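Local coordinates for periplasmic protein (Legionella pneumophila subsp. pneumophila, PDB 4FGQ), which acts as a calcium-dependent protease of the periplasm, probably with a cysteine nucleophile, in the bacterial transglutaminase-like cysteine proteinase family, at residues A[66-71]-A[83-88]; A[73-78]-A[89-94]; A[155-160]-A[180-185]. One frame throughout, in Å; residues are numbered along the deposited sequence.

Interaction 1 of 3, residues A[66-71]-A[83-88]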
ATOM      1  N   GLY A  66     -14.405  10.745   9.585  1.00 24.40           N
ATOM      2  CA  GLY A  66     -14.749   9.606   8.756  1.00 25.22           C
ATOM      3  C   GLY A  66     -13.676   9.332   7.718  1.00 25.99           C
ATOM      4  O   GLY A  66     -13.851   8.476   6.852  1.00 26.62           O
ATOM      5  N   ALA A  67     -12.562  10.059   7.809  1.00 24.83           N
ATOM      6  CA  ALA A  67     -11.484   9.958   6.819  1.00 25.35           C
ATOM      7  C   ALA A  67     -10.216   9.368   7.442  1.00 26.43           C
ATOM      8  O   ALA A  67     -10.266   8.761   8.512  1.00 29.42           O
ATOM      9  CB  ALA A  67     -11.197  11.323   6.213  1.00 26.58           C
ATOM     10  N   SER A  68      -9.076   9.561   6.785  1.00 25.20           N
ATOM     11  CA  SER A  68      -7.832   8.946   7.256  1.00 24.03           C
ATOM     12  C   SER A  68      -7.271   9.651   8.489  1.00 24.87           C
ATOM     13  O   SER A  68      -7.634  10.794   8.789  1.00 24.05           O
ATOM     14  CB  SER A  68      -6.774   8.916   6.147  1.00 23.69           C
ATOM     15  OG  SER A  68      -6.353  10.230   5.817  1.00 34.29           O
ATOM     16  N   ASP A  69      -6.388   8.951   9.200  1.00 25.42           N
ATOM     17  CA  ASP A  69      -5.690   9.496  10.364  1.00 27.36           C
ATOM     18  C   ASP A  69      -4.474  10.282   9.875  1.00 25.64           C
ATOM     19  O   ASP A  69      -3.966  10.015   8.785  1.00 25.09           O
ATOM     20  CB  ASP A  69      -5.250   8.343  11.275  1.00 27.86           C
ATOM     21  CG  ASP A  69      -4.674   8.818  12.603  1.00 39.03           C
ATOM     22  OD1 ASP A  69      -5.457   9.211  13.496  1.00 44.07           O
ATOM     23  OD2 ASP A  69      -3.435   8.774  12.761  1.00 36.87           O
ATOM     24  N   ASP A  70      -4.013  11.255  10.661  1.00 28.26           N
ATOM     25  CA  ASP A  70      -2.832  12.022  10.264  1.00 28.39           C
ATOM     26  C   ASP A  70      -1.557  11.180  10.211  1.00 27.88           C
ATOM     27  O   ASP A  70      -0.663  11.452   9.414  1.00 30.22           O
ATOM     28  CB  ASP A  70      -2.606  13.213  11.189  1.00 32.96           C
ATOM     29  CG  ASP A  70      -3.571  14.343  10.927  1.00 38.26           C
ATOM     30  OD1 ASP A  70      -4.385  14.257   9.982  1.00 37.72           O
ATOM     31  OD2 ASP A  70      -3.499  15.335  11.663  1.00 38.63           O
ATOM     32  N   TYR A  71      -1.470  10.166  11.067  1.00 25.69           N
ATOM     33  CA  TYR A  71      -0.264   9.343  11.158  1.00 22.47           C
ATOM     34  C   TYR A  71      -0.231   8.275  10.070  1.00 25.10           C
ATOM     35  O   TYR A  71      -1.215   7.555   9.870  1.00 23.54           O
ATOM     36  CB  TYR A  71      -0.204   8.675  12.533  1.00 22.04           C
ATOM     37  CG  TYR A  71       1.068   7.901  12.805  1.00 23.73           C
ATOM     38  CD1 TYR A  71       1.104   6.518  12.689  1.00 23.31           C
ATOM     39  CD2 TYR A  71       2.225   8.556  13.202  1.00 29.99           C
ATOM     40  CE1 TYR A  71       2.265   5.811  12.950  1.00 24.30           C
ATOM     41  CE2 TYR A  71       3.386   7.857  13.466  1.00 29.87           C
ATOM     42  CZ  TYR A  71       3.400   6.487  13.337  1.00 28.25           C
ATOM     43  OH  TYR A  71       4.559   5.796  13.600  1.00 28.08           O
ATOM     44  N   GLY A  83      -4.197  -3.685  11.008  1.00 15.69           N
ATOM     45  CA  GLY A  83      -4.865  -2.880  10.001  1.00 16.28           C
ATOM     46  C   GLY A  83      -4.504  -1.410  10.109  1.00 18.19           C
ATOM     47  O   GLY A  83      -3.505  -1.063  10.727  1.00 16.53           O
ATOM     48  N   GLY A  84      -5.324  -0.548   9.517  1.00 14.00           N
ATOM     49  CA  GLY A  84      -5.000   0.870   9.435  1.00 15.74           C
ATOM     50  C   GLY A  84      -5.999   1.567   8.537  1.00 17.21           C
ATOM     51  O   GLY A  84      -7.029   0.974   8.197  1.00 15.00           O
ATOM     52  N   ASP A  85      -5.712   2.810   8.143  1.00 15.88           N
ATOM     53  CA  ASP A  85      -6.624   3.531   7.257  1.00 13.41           C
ATOM     54  C   ASP A  85      -6.288   3.290   5.788  1.00 12.69           C
ATOM     55  O   ASP A  85      -5.386   2.511   5.482  1.00 14.63           O
ATOM     56  CB  ASP A  85      -6.693   5.031   7.604  1.00 14.16           C
ATOM     57  CG  ASP A  85      -5.358   5.751   7.445  1.00 22.97           C
ATOM     58  OD1 ASP A  85      -4.541   5.342   6.602  1.00 22.70           O
ATOM     59  OD2 ASP A  85      -5.134   6.756   8.154  1.00 27.82           O
ATOM     60  N   CYS A  86      -7.006   3.943   4.881  1.00 14.10           N
ATOM     61  CA  CYS A  86      -6.830   3.670   3.454  1.00 13.44           C
ATOM     62  C   CYS A  86      -5.397   3.925   2.991  1.00 12.01           C
ATOM     63  O   CYS A  86      -4.877   3.228   2.109  1.00 12.45           O
ATOM     64  CB  CYS A  86      -7.807   4.504   2.627  1.00 15.44           C
ATOM     65  SG  CYS A  86      -7.627   6.299   2.861  1.00 17.31           S
ATOM     66  N   GLU A  87      -4.756   4.914   3.601  1.00 14.12           N
ATOM     67  CA  GLU A  87      -3.389   5.261   3.245  1.00 16.61           C
ATOM     68  C   GLU A  87      -2.463   4.131   3.694  1.00 13.78           C
ATOM     69  O   GLU A  87      -1.563   3.702   2.955  1.00 15.12           O
ATOM     70  CB  GLU A  87      -3.014   6.616   3.867  1.00 18.41           C
ATOM     71  CG  GLU A  87      -4.028   7.728   3.531  1.00 20.20           C
ATOM     72  CD  GLU A  87      -3.729   9.060   4.205  1.00 27.36           C
ATOM     73  OE1 GLU A  87      -3.035   9.078   5.248  1.00 27.26           O
ATOM     74  OE2 GLU A  87      -4.194  10.101   3.689  1.00 33.06           O
ATOM     75  N   ASP A  88      -2.706   3.618   4.897  1.00 14.49           N
ATOM     76  CA  ASP A  88      -1.899   2.522   5.430  1.00 14.23           C
ATOM     77  C   ASP A  88      -2.023   1.243   4.598  1.00 13.23           C
ATOM     78  O   ASP A  88      -1.036   0.533   4.405  1.00 13.07           O
ATOM     79  CB  ASP A  88      -2.255   2.232   6.891  1.00 12.09           C
ATOM     80  CG  ASP A  88      -2.214   3.481   7.770  1.00 14.91           C
ATOM     81  OD1 ASP A  88      -1.381   4.389   7.536  1.00 15.33           O
ATOM     82  OD2 ASP A  88      -3.021   3.562   8.719  1.00 15.87           O
TER
HETATM   83  O   HOH W   1      -3.009  11.384   6.796  1.00 29.40           O
HETATM   84  O   HOH W   2      -2.929   5.624  10.560  1.00 21.60           O
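Asp69 and Asp85, both calcium ligands, are joined without any metal in this chain: the backbone N of Asp69 donates to Asp85 OD2 at 2.7 Å, with an N-H...O angle of 152°. The donor approaches on the anti side of the carboxylate, 23° out of its plane. A chi1 of 62° sets Asp85 CG between its backbone N and carbonyl carbon, where the carboxylate can serve loop and helix alike: OD1 accepts from Asp88 N at 3.0 Å and, weakly, from Glu87 N. Asp88 OD2 answers by taking Asp85 N at 2.9 Å, from above its own carboxylate plane. This reciprocal pair is a capping box at the start of helix 86-100, and aspartate suits the N-cap because its short arm can curl back to first-turn N-H groups. Within segment 66-71, Asp69 OD2 accepts from Tyr71 N, well above the carboxylate plane, in an Asx turn. Ser68 points toward the helix start, with CB against Asp85 OD2 and OG making a weak bond to Glu87 OE2 at 3.0 Å. Two waters join the segments: one bridges Asp69 O and Glu87 OE1, the other is 2.7 Å from Tyr71 O and 2.8 Å from Asp88 OD2. Asp69, Tyr71, Asp85, Glu87 and Asp88 bind calcium in this protein, and a bound cation would probably ease the crowding of negative charge, with Asp69 OD2 only 5.3 Å from Asp85 OD2. The Tyr71 hydroxyl bonds to Glu77, while Cys86, in the first helical turn, packs beside His121 of strand 119-126, consistent with the nucleophile of a clan CA cysteine peptidase.

Interaction 2 of 3, residues A[73-78]-A[89-94]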
ATOM      1  N   LYS A  73       1.256   4.756   8.835  1.00 16.58           N
ATOM      2  CA  LYS A  73       1.867   3.558   9.412  1.00 17.00           C
ATOM      3  C   LYS A  73       2.850   2.879   8.471  1.00 15.16           C
ATOM      4  O   LYS A  73       2.557   2.695   7.290  1.00 17.57           O
ATOM      5  CB  LYS A  73       0.789   2.526   9.763  1.00 16.77           C
ATOM      6  CG  LYS A  73      -0.252   2.995  10.763  1.00 15.32           C
ATOM      7  CD  LYS A  73      -1.156   1.812  11.161  1.00 17.04           C
ATOM      8  CE  LYS A  73      -2.365   2.271  11.952  1.00 18.80           C
ATOM      9  NZ  LYS A  73      -3.128   1.109  12.511  1.00 17.42           N
ATOM     10  N   SER A  74       4.007   2.485   9.002  1.00 17.20           N
ATOM     11  CA  SER A  74       4.906   1.589   8.267  1.00 15.75           C
ATOM     12  C   SER A  74       4.245   0.235   8.154  1.00 18.46           C
ATOM     13  O   SER A  74       3.336  -0.063   8.927  1.00 18.45           O
ATOM     14  CB  SER A  74       6.239   1.444   9.010  1.00 18.80           C
ATOM     15  OG  SER A  74       6.085   0.699  10.198  1.00 23.21           O
ATOM     16  N   PRO A  75       4.694  -0.592   7.193  1.00 17.18           N
ATOM     17  CA  PRO A  75       4.175  -1.958   7.048  1.00 18.22           C
ATOM     18  C   PRO A  75       4.198  -2.747   8.361  1.00 16.70           C
ATOM     19  O   PRO A  75       3.217  -3.409   8.688  1.00 15.43           O
ATOM     20  CB  PRO A  75       5.138  -2.579   6.035  1.00 17.12           C
ATOM     21  CG  PRO A  75       5.512  -1.405   5.150  1.00 16.82           C
ATOM     22  CD  PRO A  75       5.584  -0.222   6.074  1.00 14.90           C
ATOM     23  N   VAL A  76       5.288  -2.668   9.118  1.00 16.48           N
ATOM     24  CA  VAL A  76       5.344  -3.383  10.388  1.00 17.31           C
ATOM     25  C   VAL A  76       4.262  -2.901  11.367  1.00 15.42           C
ATOM     26  O   VAL A  76       3.632  -3.705  12.057  1.00 15.93           O
ATOM     27  CB  VAL A  76       6.747  -3.307  11.019  1.00 19.21           C
ATOM     28  CG1 VAL A  76       6.731  -3.854  12.442  1.00 21.66           C
ATOM     29  CG2 VAL A  76       7.749  -4.083  10.157  1.00 23.28           C
ATOM     30  N   GLU A  77       4.033  -1.595  11.416  1.00 16.76           N
ATOM     31  CA  GLU A  77       3.010  -1.045  12.300  1.00 14.59           C
ATOM     32  C   GLU A  77       1.610  -1.506  11.887  1.00 17.19           C
ATOM     33  O   GLU A  77       0.760  -1.784  12.740  1.00 18.89           O
ATOM     34  CB  GLU A  77       3.085   0.485  12.329  1.00 18.73           C
ATOM     35  CG  GLU A  77       4.306   1.027  13.056  1.00 21.69           C
ATOM     36  CD  GLU A  77       4.425   2.535  12.924  1.00 23.21           C
ATOM     37  OE1 GLU A  77       4.517   3.022  11.779  1.00 22.96           O
ATOM     38  OE2 GLU A  77       4.391   3.231  13.959  1.00 25.05           O
ATOM     39  N   PHE A  78       1.378  -1.575  10.584  1.00 15.03           N
ATOM     40  CA  PHE A  78       0.120  -2.084  10.043  1.00 12.88           C
ATOM     41  C   PHE A  78      -0.098  -3.522  10.526  1.00 16.23           C
ATOM     42  O   PHE A  78      -1.176  -3.877  10.998  1.00 13.47           O
ATOM     43  CB  PHE A  78       0.171  -2.040   8.514  1.00 12.48           C
ATOM     44  CG  PHE A  78      -1.131  -2.403   7.834  1.00 14.31           C
ATOM     45  CD1 PHE A  78      -1.436  -3.723   7.545  1.00 13.98           C
ATOM     46  CD2 PHE A  78      -2.020  -1.414   7.438  1.00 17.33           C
ATOM     47  CE1 PHE A  78      -2.618  -4.063   6.894  1.00 14.98           C
ATOM     48  CE2 PHE A  78      -3.206  -1.745   6.787  1.00 19.64           C
ATOM     49  CZ  PHE A  78      -3.505  -3.072   6.519  1.00 16.15           C
ATOM     50  N   PHE A  89      -3.227   0.950   4.101  1.00 11.46           N
ATOM     51  CA  PHE A  89      -3.420  -0.210   3.219  1.00 11.58           C
ATOM     52  C   PHE A  89      -2.595  -0.051   1.949  1.00 11.67           C
ATOM     53  O   PHE A  89      -1.944  -0.996   1.484  1.00 11.98           O
ATOM     54  CB  PHE A  89      -4.893  -0.357   2.809  1.00 12.93           C
ATOM     55  CG  PHE A  89      -5.751  -1.119   3.796  1.00 12.86           C
ATOM     56  CD1 PHE A  89      -6.043  -0.591   5.049  1.00 11.90           C
ATOM     57  CD2 PHE A  89      -6.327  -2.331   3.437  1.00 15.02           C
ATOM     58  CE1 PHE A  89      -6.850  -1.272   5.942  1.00 12.78           C
ATOM     59  CE2 PHE A  89      -7.151  -3.016   4.329  1.00 11.80           C
ATOM     60  CZ  PHE A  89      -7.401  -2.488   5.590  1.00 13.15           C
ATOM     61  N   ALA A  90      -2.624   1.145   1.370  1.00 10.51           N
ATOM     62  CA  ALA A  90      -1.898   1.376   0.122  1.00  9.31           C
ATOM     63  C   ALA A  90      -0.388   1.255   0.326  1.00 11.01           C
ATOM     64  O   ALA A  90       0.328   0.721  -0.529  1.00 13.10           O
ATOM     65  CB  ALA A  90      -2.257   2.741  -0.462  1.00 12.52           C
ATOM     66  N   ILE A  91       0.081   1.730   1.474  1.00 10.05           N
ATOM     67  CA  ILE A  91       1.504   1.689   1.800  1.00 10.44           C
ATOM     68  C   ILE A  91       2.041   0.261   1.946  1.00 13.55           C
ATOM     69  O   ILE A  91       3.072  -0.083   1.356  1.00 12.99           O
ATOM     70  CB  ILE A  91       1.807   2.535   3.052  1.00 13.71           C
ATOM     71  CG1 ILE A  91       1.627   4.025   2.731  1.00 11.14           C
ATOM     72  CG2 ILE A  91       3.210   2.218   3.579  1.00 15.15           C
ATOM     73  CD1 ILE A  91       1.513   4.910   3.975  1.00 15.83           C
ATOM     74  N   ILE A  92       1.345  -0.590   2.693  1.00 11.93           N
ATOM     75  CA  ILE A  92       1.828  -1.956   2.854  1.00 10.48           C
ATOM     76  C   ILE A  92       1.707  -2.756   1.553  1.00 11.78           C
ATOM     77  O   ILE A  92       2.569  -3.586   1.249  1.00 11.15           O
ATOM     78  CB  ILE A  92       1.225  -2.689   4.092  1.00 14.41           C
ATOM     79  CG1 ILE A  92       1.925  -4.037   4.289  1.00 14.10           C
ATOM     80  CG2 ILE A  92      -0.278  -2.872   3.947  1.00 12.06           C
ATOM     81  CD1 ILE A  92       1.792  -4.605   5.699  1.00 12.38           C
ATOM     82  N   LYS A  93       0.667  -2.488   0.765  1.00 10.89           N
ATOM     83  CA  LYS A  93       0.553  -3.138  -0.539  1.00 10.47           C
ATOM     84  C   LYS A  93       1.735  -2.769  -1.425  1.00 13.07           C
ATOM     85  O   LYS A  93       2.294  -3.629  -2.115  1.00 11.00           O
ATOM     86  CB  LYS A  93      -0.757  -2.756  -1.226  1.00 13.18           C
ATOM     87  CG  LYS A  93      -1.989  -3.429  -0.620  1.00 12.09           C
ATOM     88  CD  LYS A  93      -3.258  -2.905  -1.284  1.00 11.88           C
ATOM     89  CE  LYS A  93      -4.514  -3.335  -0.514  1.00 11.31           C
ATOM     90  NZ  LYS A  93      -5.739  -2.779  -1.179  1.00 10.94           N
ATOM     91  N   TYR A  94       2.096  -1.488  -1.410  1.00 11.39           N
ATOM     92  CA  TYR A  94       3.223  -0.991  -2.191  1.00 11.98           C
ATOM     93  C   TYR A  94       4.516  -1.716  -1.809  1.00 11.08           C
ATOM     94  O   TYR A  94       5.180  -2.304  -2.662  1.00 11.70           O
ATOM     95  CB  TYR A  94       3.385   0.528  -2.022  1.00 12.09           C
ATOM     96  CG  TYR A  94       4.727   1.039  -2.516  1.00 12.04           C
ATOM     97  CD1 TYR A  94       4.977   1.205  -3.875  1.00 12.33           C
ATOM     98  CD2 TYR A  94       5.751   1.324  -1.620  1.00 15.84           C
ATOM     99  CE1 TYR A  94       6.230   1.673  -4.327  1.00 13.62           C
ATOM    100  CE2 TYR A  94       6.987   1.768  -2.052  1.00 16.82           C
ATOM    101  CZ  TYR A  94       7.224   1.939  -3.402  1.00 15.70           C
ATOM    102  OH  TYR A  94       8.462   2.386  -3.807  1.00 16.54           O
TER
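Phe78 and Ile92 each send a branch out opposite their own backbone N, Phe78 CG at chi1 -174° and Ile92 CG1 at -172°. That leaves Ile92 CG2 between its backbone N and carbonyl carbon, and this branch sits over the Phe78 ring, 3.8 Å from the centroid, in a CH-pi contact. CD1, at the end of the CG1 branch, meets Pro75 and the ring carbon CD1 of Phe78. This is helix-to-helix packing, the start of the short helix 75-81 against the long helix 86-100, and residues with branched or flat apolar side chains fill it. Phe89 points its first bond away from the short helix, yet its ring swings back and offers a face to the rim of Phe78. The two rings form a T-shaped pair, with planes at 89° and centroids 5.0 Å apart. Proline suits the first turn at Pro75, where its missing N-H costs the helix no bond, and its CB rests 3.9 Å from Ile92 CD1. Ser74 and Glu77 set the helix start as a capping box: Ser74 N gives its hydrogen to Glu77 OE1 at 2.9 Å, and Glu77 N makes a weak bond to Ser74 OG. Lys73 leads its charged end away from this apolar seam, to salt bridges of NZ with Asp81 and Glu60. Helix 43-55 adds Phe54 against Ile92, and helix 183-192 reaches Ile91 through Trp185 and Leu188. Beside the capped turn, Ile91 CG2 lies 3.8 Å from the carbonyl oxygen of Lys73.

Interaction 3 of 3, residues A[155-160]-A[180-185]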
ATOM      1  N   PRO A 155      -7.440  11.774  -8.942  1.00 14.91           N
ATOM      2  CA  PRO A 155      -6.096  11.878  -8.364  1.00 13.61           C
ATOM      3  C   PRO A 155      -5.655  13.327  -8.110  1.00 14.34           C
ATOM      4  O   PRO A 155      -5.934  14.233  -8.904  1.00 15.92           O
ATOM      5  CB  PRO A 155      -5.210  11.243  -9.438  1.00 18.60           C
ATOM      6  CG  PRO A 155      -6.118  10.275 -10.136  1.00 22.39           C
ATOM      7  CD  PRO A 155      -7.443  10.998 -10.196  1.00 20.27           C
ATOM      8  N   VAL A 156      -4.959  13.519  -6.996  1.00 12.58           N
ATOM      9  CA  VAL A 156      -4.373  14.799  -6.626  1.00 13.07           C
ATOM     10  C   VAL A 156      -2.850  14.729  -6.721  1.00 15.06           C
ATOM     11  O   VAL A 156      -2.223  15.589  -7.345  1.00 16.86           O
ATOM     12  CB  VAL A 156      -4.828  15.209  -5.217  1.00 12.58           C
ATOM     13  CG1 VAL A 156      -4.200  16.536  -4.798  1.00 19.98           C
ATOM     14  CG2 VAL A 156      -6.342  15.322  -5.193  1.00 17.02           C
ATOM     15  N   TYR A 157      -2.256  13.718  -6.098  1.00 13.86           N
ATOM     16  CA  TYR A 157      -0.817  13.492  -6.242  1.00 13.79           C
ATOM     17  C   TYR A 157      -0.514  12.024  -6.054  1.00 14.70           C
ATOM     18  O   TYR A 157      -1.351  11.273  -5.568  1.00 12.19           O
ATOM     19  CB  TYR A 157      -0.001  14.343  -5.250  1.00 17.13           C
ATOM     20  CG  TYR A 157      -0.070  13.910  -3.797  1.00 17.44           C
ATOM     21  CD1 TYR A 157       0.831  12.986  -3.286  1.00 18.44           C
ATOM     22  CD2 TYR A 157      -1.007  14.457  -2.927  1.00 18.54           C
ATOM     23  CE1 TYR A 157       0.783  12.597  -1.959  1.00 16.82           C
ATOM     24  CE2 TYR A 157      -1.057  14.078  -1.594  1.00 18.64           C
ATOM     25  CZ  TYR A 157      -0.161  13.147  -1.120  1.00 22.67           C
ATOM     26  OH  TYR A 157      -0.200  12.756   0.200  1.00 23.83           O
ATOM     27  N   SER A 158       0.678  11.603  -6.465  1.00 14.03           N
ATOM     28  CA  SER A 158       1.091  10.227  -6.260  1.00 14.09           C
ATOM     29  C   SER A 158       2.572  10.196  -5.891  1.00 13.10           C
ATOM     30  O   SER A 158       3.295  11.169  -6.106  1.00 15.24           O
ATOM     31  CB  SER A 158       0.803   9.366  -7.495  1.00 17.12           C
ATOM     32  OG  SER A 158       1.550   9.811  -8.609  1.00 20.30           O
ATOM     33  N   PHE A 159       3.017   9.096  -5.306  1.00 13.41           N
ATOM     34  CA  PHE A 159       4.397   9.014  -4.846  1.00 15.62           C
ATOM     35  C   PHE A 159       4.842   7.570  -4.669  1.00 15.56           C
ATOM     36  O   PHE A 159       4.023   6.652  -4.590  1.00 15.18           O
ATOM     37  CB  PHE A 159       4.551   9.770  -3.522  1.00 13.67           C
ATOM     38  CG  PHE A 159       3.742   9.199  -2.403  1.00 16.79           C
ATOM     39  CD1 PHE A 159       4.321   8.339  -1.484  1.00 18.64           C
ATOM     40  CD2 PHE A 159       2.393   9.514  -2.270  1.00 16.11           C
ATOM     41  CE1 PHE A 159       3.572   7.805  -0.443  1.00 14.48           C
ATOM     42  CE2 PHE A 159       1.636   8.981  -1.230  1.00 13.21           C
ATOM     43  CZ  PHE A 159       2.229   8.131  -0.322  1.00 16.00           C
ATOM     44  N   ASN A 160       6.154   7.370  -4.618  1.00 15.30           N
ATOM     45  CA  ASN A 160       6.712   6.096  -4.178  1.00 15.92           C
ATOM     46  C   ASN A 160       8.038   6.355  -3.464  1.00 17.70           C
ATOM     47  O   ASN A 160       8.335   7.497  -3.117  1.00 19.51           O
ATOM     48  CB  ASN A 160       6.853   5.096  -5.340  1.00 17.93           C
ATOM     49  CG  ASN A 160       7.637   5.656  -6.510  1.00 18.26           C
ATOM     50  OD1 ASN A 160       8.470   6.547  -6.345  1.00 17.00           O
ATOM     51  ND2 ASN A 160       7.374   5.129  -7.711  1.00 18.38           N
ATOM     52  N   LYS A 180      10.697  12.737  -0.382  1.00 60.08           N
ATOM     53  CA  LYS A 180      11.017  13.152   0.983  1.00 65.38           C
ATOM     54  C   LYS A 180      10.524  14.565   1.333  1.00 68.29           C
ATOM     55  O   LYS A 180      10.639  14.994   2.482  1.00 67.88           O
ATOM     56  CB  LYS A 180      12.511  13.022   1.242  1.00 69.62           C
ATOM     57  N   SER A 181       9.986  15.284   0.346  1.00 69.45           N
ATOM     58  CA  SER A 181       9.354  16.581   0.594  1.00 67.51           C
ATOM     59  C   SER A 181       7.992  16.341   1.237  1.00 56.86           C
ATOM     60  O   SER A 181       7.350  17.258   1.751  1.00 55.34           O
ATOM     61  CB  SER A 181       9.190  17.365  -0.710  1.00 70.99           C
ATOM     62  OG  SER A 181      10.401  17.397  -1.447  1.00 75.49           O
ATOM     63  N   LEU A 182       7.567  15.082   1.180  1.00 45.60           N
ATOM     64  CA  LEU A 182       6.393  14.590   1.878  1.00 36.73           C
ATOM     65  C   LEU A 182       6.890  14.128   3.249  1.00 36.57           C
ATOM     66  O   LEU A 182       7.436  13.030   3.385  1.00 35.75           O
ATOM     67  CB  LEU A 182       5.806  13.417   1.085  1.00 38.75           C
ATOM     68  CG  LEU A 182       4.318  13.083   0.983  1.00 45.27           C
ATOM     69  CD1 LEU A 182       3.506  14.305   0.633  1.00 48.35           C
ATOM     70  CD2 LEU A 182       4.123  12.003  -0.079  1.00 41.02           C
ATOM     71  N   GLY A 183       6.722  14.984   4.256  1.00 37.83           N
ATOM     72  CA  GLY A 183       7.306  14.775   5.574  1.00 39.00           C
ATOM     73  C   GLY A 183       7.013  13.451   6.258  1.00 34.84           C
ATOM     74  O   GLY A 183       7.925  12.821   6.801  1.00 38.11           O
ATOM     75  N   LYS A 184       5.751  13.029   6.240  1.00 31.96           N
ATOM     76  CA  LYS A 184       5.348  11.794   6.911  1.00 31.12           C
ATOM     77  C   LYS A 184       5.936  10.585   6.226  1.00 29.42           C
ATOM     78  O   LYS A 184       6.189   9.568   6.864  1.00 28.46           O
ATOM     79  CB  LYS A 184       3.832  11.639   6.894  1.00 33.69           C
ATOM     80  CG  LYS A 184       3.076  12.709   7.628  1.00 41.07           C
ATOM     81  CD  LYS A 184       1.652  12.730   7.123  1.00 40.44           C
ATOM     82  CE  LYS A 184       0.833  13.683   7.931  1.00 40.65           C
ATOM     83  NZ  LYS A 184      -0.589  13.707   7.490  1.00 38.79           N
ATOM     84  N   TRP A 185       6.108  10.700   4.915  1.00 28.32           N
ATOM     85  CA  TRP A 185       6.622   9.619   4.089  1.00 25.04           C
ATOM     86  C   TRP A 185       8.115   9.481   4.337  1.00 25.59           C
ATOM     87  O   TRP A 185       8.626   8.377   4.501  1.00 28.84           O
ATOM     88  CB  TRP A 185       6.330   9.927   2.617  1.00 23.65           C
ATOM     89  CG  TRP A 185       6.792   8.899   1.618  1.00 23.49           C
ATOM     90  CD1 TRP A 185       7.630   9.110   0.568  1.00 26.61           C
ATOM     91  CD2 TRP A 185       6.414   7.512   1.556  1.00 21.71           C
ATOM     92  NE1 TRP A 185       7.811   7.945  -0.143  1.00 25.03           N
ATOM     93  CE2 TRP A 185       7.079   6.947   0.446  1.00 24.59           C
ATOM     94  CE3 TRP A 185       5.593   6.696   2.336  1.00 25.00           C
ATOM     95  CZ2 TRP A 185       6.938   5.603   0.091  1.00 24.35           C
ATOM     96  CZ3 TRP A 185       5.455   5.361   1.988  1.00 20.79           C
ATOM     97  CH2 TRP A 185       6.124   4.828   0.874  1.00 20.93           C
TER
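Phe159 and Trp185 form an edge-to-face pair in which the edge of Phe159 meets the face of the indole, with Phe159 CE1 only 3.5 Å from Trp185 CD2. The planes stand at 70°, and the phenyl ring and the five-membered ring of the indole have centroids 4.7 Å apart. Leu182 CD2 lies over one face of the same phenylalanine, 3.8 Å from its centroid. A chi1 of 63° holds Phe159 CG between the backbone N and carbonyl carbon, with the ring's face toward Leu182 and its edge toward Trp185. The buried indole N-H is satisfied by Asn160 O, 3.1 Å from NE1, the donor standing well above the carbonyl plane. Asn160 OD1 accepts from Gly163 N and Glu162 N. Here the C-terminal helix 183-192 docks on strand 153-159 of the antiparallel sheet, at and beyond a classic beta bulge in which Val156 and Tyr157 both face Tyr111. Away from this buried end the packing between the two segments thins: both Leu182 methyls meet the Tyr157 ring at CE1, CD2 at 3.9 Å, CD1 also approaching OH, and both residues are partly open to solvent. Just before Leu182 in the chain, Lys180 and Ser181 are poorly ordered.

How the interactions relate
Interactions 1 and 2 interlock along the chain, their segments alternating, and both use helix 86-100: its capped start carries calcium ligands, while its next turns pack on helix 75-81. Their centres are about 10 Å apart. Tyr71 OH, 2.6 Å from Glu77 OE2, links the metal-site loop to the short helix; Lys73, just before that helix, gives its N to calcium ligand Asp88 OD1 and its NZ to Gly83 O of strand 83-84. Interaction 3 is centred about 15 Å from interaction 1 and 14 Å from interaction 2. It meets interaction 2 where Trp185 CZ3 lies 4.1 Å from Ile91 CG1, and interaction 1 where Lys184 NZ approaches Asp70 O. The Tyr157 side chain comes within about 6 Å of that of Glu87.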